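Long-range contacts in tailspike protein (Siphovirus 9NA, PDB 3RIQ), which probably binds the lipopolysaccharide of Salmonella as the phage's receptor and cleaves its O-antigen chains as an endorhamnosidase: residues K60-G65 and S82-T87; F158-A163 and S180-I185; S189-E194 and N205-G210. All blocks are in the same frame, centred on the assembly; numbering follows the deposited sequence. Where two conformers were deposited one is given.

From the N terminus, contact 1 comes first: K60-G65 meets S82-T87 after 16 intervening residues, many of them in strands, have closed one circuit. Contact 2 repeats this spacing between F158-A163 and S180-I185. Contact 3 closes the shorter excursion between S189-E194 and N205-G210, which contains no strand. The three follow one another in series, without nesting or crossing. Contacts 1 and 2 touch, since strand 79-87 borders strands 156-159 and 162-163. Contacts 2 and 3 share strand 184-194 and touch as well, S180 N lying 2.8 Å from V208 O. Contacts 1 and 2 join neighbouring strands of successive coils, whereas contact 3 spans the interior.

Contact 1. Residues K60-G65 and S82-T87; sequences KAKFIG and SPHMHT
K62 lays its aliphatic chain over the imidazole of H84, the two side chains running alongside each other in the same direction. CE sits above the middle of the ring, 3.8 Å from the H84 ring centroid and only 13° off its normal, a CH-pi contact. K62 CD meanwhile leans on the neighbouring imidazole, 3.7 Å from H86 CD2, so the lysine stem spans both histidines. The H84 ring is held at both nitrogens, by E162 and T164, which would fix its rotation beneath the lysine. H86 ND1 reaches forward to the carbonyl of the next residue, T87 O (2.8 Å), using a lone pair in the carbonyl plane with the acceptor almost in the ring plane.

These side chains stand on one side of two parallel strands, a pairing expected between successive coils of a right-handed beta-helix. H86 N donates to F63 O at 2.9 Å, nearly straight, while H84 O and H86 O receive F63 N and G65 N.

F63 and M85 lie on the other face, with P83 at the edge of the F63 ring. The M85 chain, bent at chi2 (-50°) and chi3 (-60°), curls back until SD is 3.7 Å from F63 CD2, an oblique Met-aromatic contact. I64 shares the H86 face, its CG1 4.2 Å from H86 CB. Where the backbones separate ahead of F63, water 1 bridges them, giving a proton to A61 O and accepting one from H84 N (2.9 Å). K60 leaves the pair altogether, and its NZ forms a salt bridge with D32 of the second subunit.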
ATOM      1  N   LYS A  60      33.174 -18.206  -0.016  1.00 13.11           N
ATOM      2  CA  LYS A  60      33.846 -17.345  -1.004  1.00 12.91           C
ATOM      3  C   LYS A  60      34.132 -18.116  -2.282  1.00 13.87           C
ATOM      4  O   LYS A  60      35.038 -17.751  -3.047  1.00 16.47           O
ATOM      5  CB  LYS A  60      35.134 -16.726  -0.433  1.00 13.79           C
ATOM      6  CG  LYS A  60      34.875 -15.782   0.757  1.00 13.39           C
ATOM      7  CD  LYS A  60      36.096 -14.987   1.188  1.00 13.73           C
ATOM      8  CE  LYS A  60      35.743 -13.993   2.249  1.00 14.36           C
ATOM      9  NZ  LYS A  60      36.866 -13.020   2.512  1.00 15.31           N
ATOM     10  N   ALA A  61      33.343 -19.157  -2.516  1.00 13.37           N
ATOM     11  CA  ALA A  61      33.481 -20.018  -3.693  1.00 13.24           C
ATOM     12  C   ALA A  61      32.221 -20.873  -3.769  1.00 13.28           C
ATOM     13  O   ALA A  61      31.330 -20.695  -2.931  1.00 15.15           O
ATOM     14  CB  ALA A  61      34.750 -20.875  -3.569  1.00 14.42           C
ATOM     15  N   LYS A  62      32.105 -21.760  -4.760  1.00 12.85           N
ATOM     16  CA  LYS A  62      30.850 -22.448  -5.040  1.00 13.26           C
ATOM     17  C   LYS A  62      30.874 -23.904  -4.643  1.00 13.05           C
ATOM     18  O   LYS A  62      31.939 -24.532  -4.646  1.00 14.49           O
ATOM     19  CB  LYS A  62      30.567 -22.395  -6.551  1.00 14.83           C
ATOM     20  CG  LYS A  62      30.518 -20.975  -7.092  1.00 17.07           C
ATOM     21  CD  LYS A  62      30.153 -20.990  -8.554  1.00 20.72           C
ATOM     22  CE  LYS A  62      30.053 -19.572  -9.087  1.00 23.95           C
ATOM     23  NZ  LYS A  62      31.387 -18.892  -9.097  1.00 26.68           N
ATOM     24  N   PHE A  63      29.691 -24.441  -4.331  1.00 11.72           N
ATOM     25  CA  PHE A  63      29.478 -25.893  -4.269  1.00 11.71           C
ATOM     26  C   PHE A  63      28.944 -26.377  -5.624  1.00 12.05           C
ATOM     27  O   PHE A  63      27.834 -25.977  -6.032  1.00 14.06           O
ATOM     28  CB  PHE A  63      28.487 -26.243  -3.171  1.00 12.10           C
ATOM     29  CG  PHE A  63      28.905 -25.767  -1.802  1.00 13.05           C
ATOM     30  CD1 PHE A  63      30.113 -26.225  -1.210  1.00 15.29           C
ATOM     31  CD2 PHE A  63      28.129 -24.843  -1.112  1.00 14.63           C
ATOM     32  CE1 PHE A  63      30.504 -25.791   0.089  1.00 16.13           C
ATOM     33  CE2 PHE A  63      28.523 -24.377   0.173  1.00 15.83           C
ATOM     34  CZ  PHE A  63      29.709 -24.864   0.776  1.00 16.61           C
ATOM     35  N   ILE A  64      29.708 -27.239  -6.299  1.00 12.70           N
ATOM     36  CA  ILE A  64      29.417 -27.641  -7.667  1.00 13.33           C
ATOM     37  C   ILE A  64      29.106 -29.122  -7.743  1.00 12.48           C
ATOM     38  O   ILE A  64      29.897 -29.935  -7.270  1.00 13.63           O
ATOM     39  CB  ILE A  64      30.626 -27.338  -8.593  1.00 12.37           C
ATOM     40  CG1 ILE A  64      30.999 -25.856  -8.547  1.00 14.26           C
ATOM     41  CG2 ILE A  64      30.361 -27.825 -10.056  1.00 16.03           C
ATOM     42  CD1 ILE A  64      32.390 -25.543  -9.155  1.00 14.84           C
ATOM     43  N   GLY A  65      27.958 -29.503  -8.304  1.00 12.90           N
ATOM     44  CA  GLY A  65      27.631 -30.926  -8.408  1.00 13.71           C
ATOM     45  C   GLY A  65      26.333 -31.119  -9.143  1.00 14.10           C
ATOM     46  O   GLY A  65      25.587 -30.170  -9.329  1.00 15.20           O
ATOM     47  N   SER A  82      26.532 -16.258   2.084  1.00 11.15           N
ATOM     48  CA  SER A  82      26.684 -16.253   0.625  1.00 11.53           C
ATOM     49  C   SER A  82      27.055 -17.593  -0.015  1.00 11.30           C
ATOM     50  O   SER A  82      27.899 -17.635  -0.883  1.00 12.01           O
ATOM     51  CB  SER A  82      27.703 -15.218   0.192  1.00 12.14           C
ATOM     52  OG  SER A  82      27.356 -13.927   0.683  1.00 14.65           O
ATOM     53  N   PRO A  83      26.364 -18.670   0.326  1.00 10.91           N
ATOM     54  CA  PRO A  83      26.637 -19.896  -0.412  1.00 11.59           C
ATOM     55  C   PRO A  83      26.136 -19.799  -1.843  1.00 11.85           C
ATOM     56  O   PRO A  83      25.295 -18.963  -2.156  1.00 12.40           O
ATOM     57  CB  PRO A  83      25.795 -20.927   0.337  1.00 11.01           C
ATOM     58  CG  PRO A  83      24.637 -20.118   0.877  1.00 11.08           C
ATOM     59  CD  PRO A  83      25.235 -18.828   1.267  1.00 11.54           C
ATOM     60  N   HIS A  84      26.688 -20.657  -2.693  1.00 12.39           N
ATOM     61  CA  HIS A  84      26.308 -20.712  -4.108  1.00 11.69           C
ATOM     62  C   HIS A  84      26.259 -22.159  -4.591  1.00 12.23           C
ATOM     63  O   HIS A  84      27.283 -22.818  -4.631  1.00 13.63           O
ATOM     64  CB  HIS A  84      27.312 -19.915  -4.955  1.00 12.86           C
ATOM     65  CG  HIS A  84      26.896 -19.723  -6.385  1.00 12.59           C
ATOM     66  ND1 HIS A  84      26.982 -18.498  -7.013  1.00 16.57           N
ATOM     67  CD2 HIS A  84      26.426 -20.590  -7.322  1.00 14.98           C
ATOM     68  CE1 HIS A  84      26.567 -18.622  -8.268  1.00 15.46           C
ATOM     69  NE2 HIS A  84      26.246 -19.883  -8.485  1.00 14.99           N
ATOM     70  N   MET A  85      25.075 -22.639  -4.933  1.00 11.33           N
ATOM     71  CA  MET A  85      24.881 -23.977  -5.473  1.00 11.98           C
ATOM     72  C   MET A  85      24.894 -23.927  -6.995  1.00 12.14           C
ATOM     73  O   MET A  85      24.026 -23.319  -7.593  1.00 13.22           O
ATOM     74  CB  MET A  85      23.561 -24.576  -4.984  1.00 11.89           C
ATOM     75  CG  MET A  85      23.426 -24.680  -3.490  1.00 12.11           C
ATOM     76  SD  MET A  85      24.794 -25.459  -2.615  1.00 13.52           S
ATOM     77  CE  MET A  85      24.777 -27.124  -3.388  1.00 14.35           C
ATOM     78  N   HIS A  86      25.879 -24.572  -7.614  1.00 12.92           N
ATOM     79  CA  HIS A  86      26.055 -24.542  -9.064  1.00 12.85           C
ATOM     80  C   HIS A  86      26.006 -25.956  -9.676  1.00 12.96           C
ATOM     81  O   HIS A  86      26.726 -26.842  -9.255  1.00 13.03           O
ATOM     82  CB  HIS A  86      27.411 -23.889  -9.362  1.00 13.92           C
ATOM     83  CG  HIS A  86      27.584 -23.394 -10.779  1.00 13.23           C
ATOM     84  ND1 HIS A  86      27.521 -24.233 -11.878  1.00 14.37           N
ATOM     85  CD2 HIS A  86      27.897 -22.161 -11.262  1.00 14.42           C
ATOM     86  CE1 HIS A  86      27.732 -23.525 -12.980  1.00 15.72           C
ATOM     87  NE2 HIS A  86      27.980 -22.270 -12.632  1.00 14.72           N
ATOM     88  N   THR A  87      25.168 -26.159 -10.671  1.00 12.83           N
ATOM     89  CA  THR A  87      25.141 -27.429 -11.382  1.00 13.85           C
ATOM     90  C   THR A  87      26.525 -27.834 -11.947  1.00 13.86           C
ATOM     91  O   THR A  87      27.357 -26.961 -12.304  1.00 14.82           O
ATOM     92  CB  THR A  87      24.072 -27.366 -12.525  1.00 13.08           C
ATOM     93  OG1 THR A  87      23.902 -28.686 -13.060  1.00 14.19           O
ATOM     94  CG2 THR A  87      24.475 -26.375 -13.662  1.00 15.10           C
TER
HETATM   95  O   HOH W   1      29.193 -21.793  -1.701  1.00 14.00           O
HETATM   96  O   HOH W   2      30.092 -18.017  -2.691  1.00 30.57           O

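Contact 2. Residues F158-A163 and S180-I185; sequences FTHPEA and SPRNFI
P161 and A163 pair with R182-I185 in parallel fashion: R182 N donates to P161 O, A163 N to N183 O, and I185 N to A163 O, the last at 2.8 Å but from above the carbonyl plane. The E162 side chain runs beside R182 and N183, all reaching the same way. N183 ND2, donating in its own amide plane, meets E162 OE2 at 3.0 Å from above the carboxylate, whose plane is turned 77° from the amide. R182 NH1 is 3.7 Å from E162 OE2, a long salt bridge resting on charge alone because the oxygen lies well out of the guanidinium plane. Water 3 links the two groups, accepting from R182 NH1 and donating to both E162 OE2 and H160 O.

The R182 stem leaves the backbone with CG between N and the carbonyl carbon (chi1 56°), bringing CD to 3.8 Å from H160 CD2. On the opposite side of the backbone A163 CB sits over the centre of the F184 ring, 4.0 Å from its centroid, while P161 O comes to the edge of that ring, 3.5 Å from F184 CD1.

Outward, this polar group faces the second subunit, where N155 bonds to both R182 and E162 and E179 receives H160 NE2. Within the chain, E162 OE1 is held by H84 of strand 79-87, and inward P161 packs on strand 176-179 while P181 and F184 rest on strand 211-214 in the beta-helix interior.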
ATOM      1  N   PHE A 158      20.638 -17.952   6.654  1.00 10.38           N
ATOM      2  CA  PHE A 158      21.372 -17.905   5.390  1.00 10.93           C
ATOM      3  C   PHE A 158      21.323 -16.472   4.893  1.00 11.33           C
ATOM      4  O   PHE A 158      20.228 -15.923   4.753  1.00 12.71           O
ATOM      5  CB  PHE A 158      20.700 -18.825   4.335  1.00 10.50           C
ATOM      6  CG  PHE A 158      21.127 -20.266   4.407  1.00 10.28           C
ATOM      7  CD1 PHE A 158      20.904 -21.026   5.559  1.00 11.82           C
ATOM      8  CD2 PHE A 158      21.693 -20.877   3.291  1.00 12.56           C
ATOM      9  CE1 PHE A 158      21.338 -22.393   5.631  1.00 11.86           C
ATOM     10  CE2 PHE A 158      22.108 -22.233   3.341  1.00 12.62           C
ATOM     11  CZ  PHE A 158      21.906 -23.000   4.532  1.00 11.33           C
ATOM     12  N   THR A 159      22.464 -15.891   4.574  1.00 10.40           N
ATOM     13  CA  THR A 159      22.485 -14.564   3.996  1.00 10.64           C
ATOM     14  C   THR A 159      22.971 -14.552   2.557  1.00 11.33           C
ATOM     15  O   THR A 159      23.989 -15.101   2.218  1.00 12.28           O
ATOM     16  CB  THR A 159      23.281 -13.554   4.854  1.00 10.60           C
ATOM     17  OG1 THR A 159      24.678 -13.905   4.947  1.00 11.26           O
ATOM     18  CG2 THR A 159      22.685 -13.512   6.241  1.00 12.98           C
ATOM     19  N   HIS A 160      22.191 -13.893   1.723  1.00 10.57           N
ATOM     20  CA  HIS A 160      22.533 -13.714   0.311  1.00  9.71           C
ATOM     21  C   HIS A 160      22.898 -14.989  -0.433  1.00 11.09           C
ATOM     22  O   HIS A 160      23.891 -15.042  -1.160  1.00 10.95           O
ATOM     23  CB  HIS A 160      23.640 -12.658   0.146  1.00 10.78           C
ATOM     24  CG  HIS A 160      23.387 -11.387   0.905  1.00 10.37           C
ATOM     25  ND1 HIS A 160      24.109 -11.018   2.028  1.00 12.65           N
ATOM     26  CD2 HIS A 160      22.502 -10.388   0.680  1.00 11.04           C
ATOM     27  CE1 HIS A 160      23.673  -9.846   2.466  1.00 11.34           C
ATOM     28  NE2 HIS A 160      22.691  -9.446   1.668  1.00 12.04           N
ATOM     29  N   PRO A 161      22.098 -16.040  -0.280  1.00 10.19           N
ATOM     30  CA  PRO A 161      22.404 -17.246  -1.047  1.00 11.09           C
ATOM     31  C   PRO A 161      22.219 -17.071  -2.533  1.00 10.91           C
ATOM     32  O   PRO A 161      21.313 -16.375  -2.961  1.00 10.87           O
ATOM     33  CB  PRO A 161      21.417 -18.263  -0.497  1.00 11.60           C
ATOM     34  CG  PRO A 161      20.186 -17.419  -0.110  1.00 10.98           C
ATOM     35  CD  PRO A 161      20.851 -16.174   0.498  1.00 10.70           C
ATOM     36  N   GLU A 162      23.037 -17.782  -3.292  1.00 10.90           N
ATOM     37  CA  GLU A 162      23.019 -17.734  -4.764  1.00 11.39           C
ATOM     38  C   GLU A 162      22.837 -19.131  -5.348  1.00 11.84           C
ATOM     39  O   GLU A 162      22.961 -20.140  -4.627  1.00 11.75           O
ATOM     40  CB  GLU A 162      24.362 -17.180  -5.276  1.00 12.08           C
ATOM     41  CG  GLU A 162      24.780 -15.867  -4.633  1.00 12.92           C
ATOM     42  CD  GLU A 162      25.981 -15.207  -5.299  1.00 15.45           C
ATOM     43  OE1 GLU A 162      26.679 -15.834  -6.140  1.00 19.13           O
ATOM     44  OE2 GLU A 162      26.246 -14.032  -4.988  1.00 14.75           O
ATOM     45  N   ALA A 163      22.591 -19.213  -6.651  1.00 11.11           N
ATOM     46  CA  ALA A 163      22.502 -20.526  -7.319  1.00 11.42           C
ATOM     47  C   ALA A 163      22.628 -20.357  -8.827  1.00 12.00           C
ATOM     48  O   ALA A 163      22.173 -19.357  -9.382  1.00 12.32           O
ATOM     49  CB  ALA A 163      21.149 -21.182  -7.021  1.00 11.86           C
ATOM     50  N   SER A 180      17.539 -12.311   1.438  1.00  9.88           N
ATOM     51  CA  SER A 180      18.024 -11.776   0.166  0.50 10.48           C
ATOM     52  C   SER A 180      18.710 -12.781  -0.779  1.00 10.54           C
ATOM     53  O   SER A 180      19.855 -12.556  -1.204  1.00 10.90           O
ATOM     54  CB  SER A 180      18.938 -10.570   0.422  0.50 10.84           C
ATOM     55  OG  SER A 180      19.360 -10.038  -0.813  0.50 10.96           O
ATOM     56  N   PRO A 181      18.000 -13.868  -1.154  1.00 10.47           N
ATOM     57  CA  PRO A 181      18.543 -14.657  -2.271  1.00 11.46           C
ATOM     58  C   PRO A 181      18.837 -13.719  -3.455  1.00 11.51           C
ATOM     59  O   PRO A 181      18.064 -12.778  -3.727  1.00 12.02           O
ATOM     60  CB  PRO A 181      17.384 -15.615  -2.622  1.00 12.28           C
ATOM     61  CG  PRO A 181      16.119 -14.939  -2.046  1.00 11.38           C
ATOM     62  CD  PRO A 181      16.619 -14.254  -0.784  1.00  9.59           C
ATOM     63  N   ARG A 182      19.932 -13.981  -4.167  1.00 11.22           N
ATOM     64  CA  ARG A 182      20.328 -13.097  -5.274  1.00 10.90           C
ATOM     65  C   ARG A 182      21.315 -13.816  -6.166  1.00 11.18           C
ATOM     66  O   ARG A 182      21.875 -14.829  -5.733  1.00 11.31           O
ATOM     67  CB  ARG A 182      20.957 -11.825  -4.708  1.00 10.72           C
ATOM     68  CG  ARG A 182      22.168 -12.045  -3.770  1.00 11.84           C
ATOM     69  CD  ARG A 182      22.579 -10.703  -3.086  1.00 12.33           C
ATOM     70  NE  ARG A 182      23.113  -9.742  -4.039  1.00 12.20           N
ATOM     71  CZ  ARG A 182      24.394  -9.693  -4.411  1.00 12.83           C
ATOM     72  NH1 ARG A 182      25.272 -10.605  -3.954  1.00 12.76           N
ATOM     73  NH2 ARG A 182      24.790  -8.781  -5.307  1.00 14.35           N
ATOM     74  N   ASN A 183      21.501 -13.335  -7.404  1.00 11.65           N
ATOM     75  CA  ASN A 183      22.226 -14.141  -8.390  1.00 12.05           C
ATOM     76  C   ASN A 183      21.745 -15.599  -8.345  1.00 12.05           C
ATOM     77  O   ASN A 183      22.556 -16.543  -8.226  1.00 12.26           O
ATOM     78  CB  ASN A 183      23.729 -14.063  -8.137  1.00 12.70           C
ATOM     79  CG  ASN A 183      24.235 -12.640  -8.105  1.00 13.38           C
ATOM     80  OD1 ASN A 183      23.977 -11.867  -9.021  1.00 18.15           O
ATOM     81  ND2 ASN A 183      24.994 -12.289  -7.048  1.00 13.96           N
ATOM     82  N   PHE A 184      20.422 -15.759  -8.375  1.00 11.59           N
ATOM     83  CA  PHE A 184      19.777 -17.024  -8.007  1.00 11.95           C
ATOM     84  C   PHE A 184      18.940 -17.554  -9.174  1.00 10.43           C
ATOM     85  O   PHE A 184      17.805 -17.110  -9.403  1.00 11.56           O
ATOM     86  CB  PHE A 184      18.938 -16.787  -6.747  1.00 12.53           C
ATOM     87  CG  PHE A 184      18.506 -18.034  -6.016  1.00 11.38           C
ATOM     88  CD1 PHE A 184      18.838 -18.206  -4.673  1.00 11.60           C
ATOM     89  CD2 PHE A 184      17.779 -19.051  -6.662  1.00 12.69           C
ATOM     90  CE1 PHE A 184      18.410 -19.357  -3.959  1.00 10.91           C
ATOM     91  CE2 PHE A 184      17.370 -20.216  -5.972  1.00 11.15           C
ATOM     92  CZ  PHE A 184      17.667 -20.374  -4.619  1.00 11.66           C
ATOM     93  N   ILE A 185      19.528 -18.481  -9.935  1.00 11.82           N
ATOM     94  CA  ILE A 185      18.837 -19.167 -11.030  1.00 12.45           C
ATOM     95  C   ILE A 185      18.496 -20.550 -10.476  1.00 12.09           C
ATOM     96  O   ILE A 185      19.416 -21.387 -10.242  1.00 12.22           O
ATOM     97  CB  ILE A 185      19.730 -19.252 -12.262  1.00 13.29           C
ATOM     98  CG1 ILE A 185      20.171 -17.843 -12.689  1.00 14.35           C
ATOM     99  CG2 ILE A 185      19.013 -20.006 -13.381  1.00 13.90           C
ATOM    100  CD1 ILE A 185      21.394 -17.826 -13.528  1.00 20.96           C
TER
HETATM  101  O   HOH W   3      25.451 -13.138  -2.581  1.00 13.31           O

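Contact 3. Residues S189-E194 and N205-G210; sequences SGITFE and NKVVGG
N205 opens the second segment by covering the ring of F193. Its CB stands 3.6 Å from the F193 ring centroid and 13° off the normal, a CH-pi contact over one face. The two side chains slide past each other in opposite directions, and the amide of N205 lies almost parallel to the ring, with 11° between the planes. N205 CG, trans to its own carbonyl carbon (chi1 -67°), continues past the CD1 side of the ring and comes 3.8 Å from F193 CD1. The amide is fixed by partners beyond the contact: OD1 accepts from I176 N, and ND2 donates to N225 OD1 and C173 O. These bonds would hold both the rotation of the amide and the placement of CB above the phenylalanine.

K206 contributes mainly backbone, its N lying 3.9 Å from F193 CZ. Its side chain departs from the contact, and in one of its two conformers NZ forms a salt bridge with D232. At V207 the side chain again points toward the first segment, at I191 and F193. Methyl CG2 reaches the edge of the phenylalanine ring, 4.0 Å from F193 CE2, and lies equally close to I191 CG2. One valine methyl thus fills the angle between an aromatic edge and an aliphatic branch. I191 CG2 is directed there by its position anti to the backbone N.

The contact is made by side chains across the interior of the beta-helix, without strand pairing between the segments. The first segment turns a corner at S189-I191 and then runs between strands 166-171 and 220-223; I191 also touches Y168 and F170, and the F193 ring meets F222. The second pairs with strands 176-179 and 234-236, while V207 packs against V220 and P181.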
ATOM      1  N   SER A 189      12.032 -25.902  -7.166  1.00 12.70           N
ATOM      2  CA  SER A 189      11.626 -24.743  -6.367  1.00 11.87           C
ATOM      3  C   SER A 189      12.893 -24.101  -5.782  1.00 12.78           C
ATOM      4  O   SER A 189      13.835 -24.797  -5.437  1.00 12.40           O
ATOM      5  CB  SER A 189      10.639 -25.151  -5.287  1.00 12.87           C
ATOM      6  OG  SER A 189       9.385 -25.470  -5.854  1.00 13.71           O
ATOM      7  N   GLY A 190      12.930 -22.775  -5.692  1.00 12.32           N
ATOM      8  CA  GLY A 190      14.180 -22.118  -5.232  1.00 12.19           C
ATOM      9  C   GLY A 190      14.536 -22.429  -3.781  1.00 12.13           C
ATOM     10  O   GLY A 190      15.643 -22.932  -3.485  1.00 12.51           O
ATOM     11  N   ILE A 191      13.595 -22.152  -2.880  1.00 11.64           N
ATOM     12  CA  ILE A 191      13.769 -22.469  -1.472  1.00 11.21           C
ATOM     13  C   ILE A 191      12.574 -23.278  -1.045  1.00 11.44           C
ATOM     14  O   ILE A 191      11.426 -22.830  -1.250  1.00 12.41           O
ATOM     15  CB  ILE A 191      13.799 -21.182  -0.600  1.00 10.38           C
ATOM     16  CG1 ILE A 191      14.916 -20.208  -1.029  1.00 14.42           C
ATOM     17  CG2 ILE A 191      13.905 -21.566   0.896  1.00 12.82           C
ATOM     18  CD1 ILE A 191      16.229 -20.648  -0.829  1.00 17.95           C
ATOM     19  N   THR A 192      12.796 -24.431  -0.427  1.00 11.93           N
ATOM     20  CA  THR A 192      11.681 -25.271   0.018  1.00 11.48           C
ATOM     21  C   THR A 192      11.809 -25.583   1.490  1.00 11.65           C
ATOM     22  O   THR A 192      12.881 -25.994   1.940  1.00 12.51           O
ATOM     23  CB  THR A 192      11.672 -26.637  -0.742  1.00 11.10           C
ATOM     24  OG1 THR A 192      11.579 -26.432  -2.146  1.00 13.21           O
ATOM     25  CG2 THR A 192      10.520 -27.551  -0.264  1.00 12.59           C
ATOM     26  N   PHE A 193      10.710 -25.434   2.238  1.00 11.39           N
ATOM     27  CA  PHE A 193      10.670 -25.852   3.648  1.00 11.30           C
ATOM     28  C   PHE A 193       9.805 -27.100   3.718  1.00 12.58           C
ATOM     29  O   PHE A 193       8.559 -27.030   3.608  1.00 12.57           O
ATOM     30  CB  PHE A 193      10.156 -24.728   4.550  1.00 11.77           C
ATOM     31  CG  PHE A 193      10.946 -23.466   4.423  1.00 10.38           C
ATOM     32  CD1 PHE A 193      12.252 -23.411   4.932  1.00 11.53           C
ATOM     33  CD2 PHE A 193      10.399 -22.335   3.788  1.00 11.71           C
ATOM     34  CE1 PHE A 193      13.024 -22.256   4.827  1.00 10.52           C
ATOM     35  CE2 PHE A 193      11.169 -21.147   3.696  1.00 11.81           C
ATOM     36  CZ  PHE A 193      12.472 -21.122   4.217  1.00 10.65           C
ATOM     37  N   GLU A 194      10.467 -28.264   3.808  1.00 12.00           N
ATOM     38  CA  GLU A 194       9.808 -29.569   3.666  1.00 13.25           C
ATOM     39  C   GLU A 194       9.638 -30.218   5.035  1.00 13.45           C
ATOM     40  O   GLU A 194      10.623 -30.732   5.586  1.00 13.56           O
ATOM     41  CB  GLU A 194      10.696 -30.450   2.781  1.00 13.40           C
ATOM     42  CG  GLU A 194      10.158 -31.840   2.520  1.00 15.75           C
ATOM     43  CD  GLU A 194      11.183 -32.704   1.830  1.00 16.61           C
ATOM     44  OE1 GLU A 194      12.330 -32.721   2.232  1.00 15.56           O
ATOM     45  OE2 GLU A 194      10.853 -33.385   0.862  1.00 21.03           O
ATOM     46  N   ASN A 205       9.929 -20.483   9.499  1.00 10.99           N
ATOM     47  CA  ASN A 205      10.741 -20.605   8.296  1.00 10.62           C
ATOM     48  C   ASN A 205      10.294 -19.508   7.346  1.00 10.48           C
ATOM     49  O   ASN A 205       9.082 -19.373   7.018  1.00 11.38           O
ATOM     50  CB  ASN A 205      10.536 -21.965   7.661  1.00 11.12           C
ATOM     51  CG  ASN A 205      11.076 -23.081   8.531  1.00 11.42           C
ATOM     52  OD1 ASN A 205      12.159 -22.942   9.135  1.00 11.31           O
ATOM     53  ND2 ASN A 205      10.382 -24.224   8.515  1.00 11.68           N
ATOM     54  N   LYS A 206      11.234 -18.674   6.942  1.00 11.44           N
ATOM     55  CA  LYS A 206      10.891 -17.460   6.180  0.50 11.82           C
ATOM     56  C   LYS A 206      11.964 -17.062   5.170  1.00 11.50           C
ATOM     57  O   LYS A 206      13.169 -17.327   5.395  1.00 12.25           O
ATOM     58  CB  LYS A 206      10.579 -16.311   7.137  0.50 13.20           C
ATOM     59  CG  LYS A 206      11.697 -15.731   7.879  0.50 14.70           C
ATOM     60  CD  LYS A 206      11.157 -14.688   8.870  0.50 15.41           C
ATOM     61  CE  LYS A 206      10.198 -15.371   9.858  0.50 16.19           C
ATOM     62  NZ  LYS A 206       9.652 -14.485  10.872  0.50 21.65           N
ATOM     63  N   VAL A 207      11.537 -16.434   4.084  1.00 11.31           N
ATOM     64  CA  VAL A 207      12.446 -15.784   3.141  1.00 10.91           C
ATOM     65  C   VAL A 207      12.120 -14.296   3.188  1.00 10.34           C
ATOM     66  O   VAL A 207      10.932 -13.910   3.103  1.00 12.33           O
ATOM     67  CB  VAL A 207      12.218 -16.343   1.717  1.00 10.32           C
ATOM     68  CG1 VAL A 207      13.125 -15.645   0.649  1.00 12.43           C
ATOM     69  CG2 VAL A 207      12.452 -17.898   1.716  1.00 11.82           C
ATOM     70  N   VAL A 208      13.152 -13.446   3.269  1.00  9.68           N
ATOM     71  CA  VAL A 208      12.958 -11.976   3.285  1.00 10.38           C
ATOM     72  C   VAL A 208      13.946 -11.326   2.339  1.00  9.83           C
ATOM     73  O   VAL A 208      15.156 -11.446   2.556  1.00 10.42           O
ATOM     74  CB  VAL A 208      13.199 -11.409   4.727  1.00 10.39           C
ATOM     75  CG1 VAL A 208      13.019  -9.876   4.741  1.00 11.41           C
ATOM     76  CG2 VAL A 208      12.279 -12.114   5.747  1.00 12.35           C
ATOM     77  N   GLY A 209      13.440 -10.613   1.316  1.00  9.58           N
ATOM     78  CA  GLY A 209      14.348  -9.885   0.415  1.00  9.91           C
ATOM     79  C   GLY A 209      14.682 -10.670  -0.825  1.00 10.52           C
ATOM     80  O   GLY A 209      14.457 -11.895  -0.868  1.00 11.70           O
ATOM     81  N   GLY A 210      15.264  -9.976  -1.822  1.00  9.97           N
ATOM     82  CA  GLY A 210      15.923 -10.642  -2.939  1.00 10.52           C
ATOM     83  C   GLY A 210      15.056 -11.020  -4.120  1.00 10.31           C
ATOM     84  O   GLY A 210      13.933 -10.514  -4.306  1.00 10.20           O
TER